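Local coordinates for protein 2-C-methyl-D-erythritol 4-phosphate cytidylyltransferase (Anaerococcus prevotii, PDB 4KT7) that probably catalyses the transfer of a cytidylyl group from CTP to 2-C-methyl-D-erythritol 4-phosphate, releasing diphosphate, in the DXP pathway of isoprenoid biosynthesis, at residues Lys139-Val144 and Gly211-Ile216. Numbering follows the deposited sequence.
Sequences KSKDTV and GEYSNI
Lys141 lies across one face of the Tyr213 ring, while the carbonyl O of Lys139 meets the ring in plane at its hydroxyl edge. Over the face, Lys141 CE sits almost exactly above the middle, 3.9 Å from the ring centroid in a CH-pi contact. Its NZ follows at 4.4 Å from the same centroid, 14° off the ring normal, which makes a cation-pi pair. The CB of Lys141 points toward the 211-216 loop and the chain runs extended beyond CG, which brings CE over the ring with NZ just beyond it. At the edge, Tyr213 OH donates to Lys139 O over 2.6 Å. The hydroxyl comes in at 130° to the C=O, tilted 16° out of the carbonyl plane. Tyr213 itself stands in the type I turn Glu212-Asn215; Gln166 ties the turn down, its NE2 giving a hydrogen bond to Glu212 O and its OE1 taking one from Asn215 ND2. The contact bridges the loops that follow the parallel neighbours 133-139 and 206-210 of the main sheet, at the protein surface; Val144, farther along, joins a beta ladder with the second subunit. One tyrosine serves two chemistries: its hydroxyl is held by one hydrogen bond to the backbone carbonyl of Lys139, while its pi face probably helps stabilise the charge of Lys141.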
loop_
_atom_site.group_PDB
_atom_site.type_symbol
_atom_site.label_atom_id
_atom_site.label_comp_id
_atom_site.label_asym_id
_atom_site.label_seq_id
_atom_site.Cartn_x
_atom_site.Cartn_y
_atom_site.Cartn_z
ATOM N N LYS A 139 5.834 -7.098 -2.926
ATOM C CA LYS A 139 4.898 -7.876 -2.136
ATOM C C LYS A 139 4.200 -6.931 -1.173
ATOM O O LYS A 139 4.845 -6.080 -0.549
ATOM C CB LYS A 139 5.591 -8.987 -1.357
ATOM C CG LYS A 139 4.594 -9.871 -0.611
ATOM C CD LYS A 139 5.309 -10.976 0.165
ATOM C CE LYS A 139 5.708 -12.115 -0.768
ATOM N NZ LYS A 139 6.735 -12.980 -0.123
ATOM N N SER A 140 2.881 -7.041 -1.080
ATOM C CA SER A 140 2.147 -6.105 -0.243
ATOM C C SER A 140 2.469 -6.381 1.207
ATOM O O SER A 140 2.353 -7.525 1.685
ATOM C CB SER A 140 0.635 -6.213 -0.476
ATOM O OG SER A 140 -0.051 -5.400 0.464
ATOM N N LYS A 141 2.910 -5.335 1.892
ATOM C CA LYS A 141 3.123 -5.396 3.322
ATOM C C LYS A 141 1.817 -5.280 4.102
ATOM O O LYS A 141 1.729 -5.775 5.211
ATOM C CB LYS A 141 4.093 -4.296 3.760
ATOM C CG LYS A 141 5.547 -4.626 3.513
ATOM C CD LYS A 141 6.457 -3.532 4.115
ATOM C CE LYS A 141 7.931 -3.834 3.855
ATOM N NZ LYS A 141 8.865 -2.769 4.341
ATOM N N ASP A 142 0.813 -4.612 3.540
ATOM C CA ASP A 142 -0.508 -4.564 4.174
ATOM C C ASP A 142 -1.333 -5.762 3.722
ATOM O O ASP A 142 -1.272 -6.151 2.564
ATOM C CB ASP A 142 -1.251 -3.287 3.784
ATOM C CG ASP A 142 -0.672 -2.057 4.434
ATOM O OD1 ASP A 142 -0.779 -1.940 5.673
ATOM O OD2 ASP A 142 -0.118 -1.206 3.702
ATOM N N THR A 143 -2.116 -6.345 4.620
ATOM C CA THR A 143 -2.885 -7.529 4.238
ATOM C C THR A 143 -4.105 -7.163 3.413
ATOM O O THR A 143 -4.947 -6.370 3.847
ATOM C CB THR A 143 -3.350 -8.322 5.465
ATOM O OG1 THR A 143 -2.206 -8.818 6.163
ATOM C CG2 THR A 143 -4.248 -9.492 5.049
ATOM N N VAL A 144 -4.208 -7.770 2.232
ATOM C CA VAL A 144 -5.302 -7.527 1.300
ATOM C C VAL A 144 -6.481 -8.492 1.483
ATOM O O VAL A 144 -6.277 -9.680 1.742
ATOM C CB VAL A 144 -4.797 -7.657 -0.150
ATOM C CG1 VAL A 144 -5.960 -7.698 -1.127
ATOM C CG2 VAL A 144 -3.872 -6.494 -0.471
ATOM N N GLY A 211 10.373 -4.748 -7.223
ATOM C CA GLY A 211 10.605 -3.321 -7.166
ATOM C C GLY A 211 11.186 -2.900 -5.828
ATOM O O GLY A 211 11.733 -3.711 -5.068
ATOM N N GLU A 212 11.066 -1.617 -5.537
ATOM C CA GLU A 212 11.649 -1.061 -4.340
ATOM C C GLU A 212 10.547 -0.425 -3.515
ATOM O O GLU A 212 9.696 0.265 -4.061
ATOM C CB GLU A 212 12.744 -0.054 -4.726
ATOM C CG GLU A 212 14.017 -0.753 -5.246
ATOM C CD GLU A 212 14.927 0.139 -6.095
ATOM O OE1 GLU A 212 14.593 1.328 -6.320
ATOM O OE2 GLU A 212 15.976 -0.367 -6.562
ATOM N N TYR A 213 10.547 -0.677 -2.205
ATOM C CA TYR A 213 9.526 -0.093 -1.347
ATOM C C TYR A 213 9.702 1.420 -1.296
ATOM O O TYR A 213 8.734 2.160 -1.159
ATOM C CB TYR A 213 9.543 -0.719 0.060
ATOM C CG TYR A 213 8.967 -2.120 0.065
ATOM C CD1 TYR A 213 7.602 -2.324 -0.076
ATOM C CD2 TYR A 213 9.792 -3.239 0.191
ATOM C CE1 TYR A 213 7.061 -3.614 -0.098
ATOM C CE2 TYR A 213 9.262 -4.535 0.172
ATOM C CZ TYR A 213 7.896 -4.711 0.037
ATOM O OH TYR A 213 7.373 -5.983 0.027
ATOM N N SER A 214 10.946 1.867 -1.428
ATOM C CA SER A 214 11.248 3.295 -1.456
ATOM C C SER A 214 10.757 4.008 -2.725
ATOM O O SER A 214 10.696 5.231 -2.756
ATOM C CB SER A 214 12.758 3.512 -1.302
ATOM O OG SER A 214 13.469 2.740 -2.264
ATOM N N ASN A 215 10.414 3.249 -3.764
ATOM C CA ASN A 215 10.044 3.834 -5.064
ATOM C C ASN A 215 8.589 4.340 -5.075
ATOM O O ASN A 215 7.750 3.881 -5.860
ATOM C CB ASN A 215 10.276 2.804 -6.168
ATOM C CG ASN A 215 10.108 3.372 -7.567
ATOM O OD1 ASN A 215 10.227 4.592 -7.788
ATOM N ND2 ASN A 215 9.844 2.478 -8.534
ATOM N N ILE A 216 8.298 5.310 -4.214
ATOM C CA ILE A 216 6.936 5.814 -4.072
ATOM C C ILE A 216 6.592 6.894 -5.101
ATOM O O ILE A 216 7.485 7.557 -5.642
ATOM C CB ILE A 216 6.739 6.388 -2.675
ATOM C CG1 ILE A 216 7.742 7.524 -2.457
ATOM C CG2 ILE A 216 6.965 5.296 -1.636
ATOM C CD1 ILE A 216 7.471 8.376 -1.221
#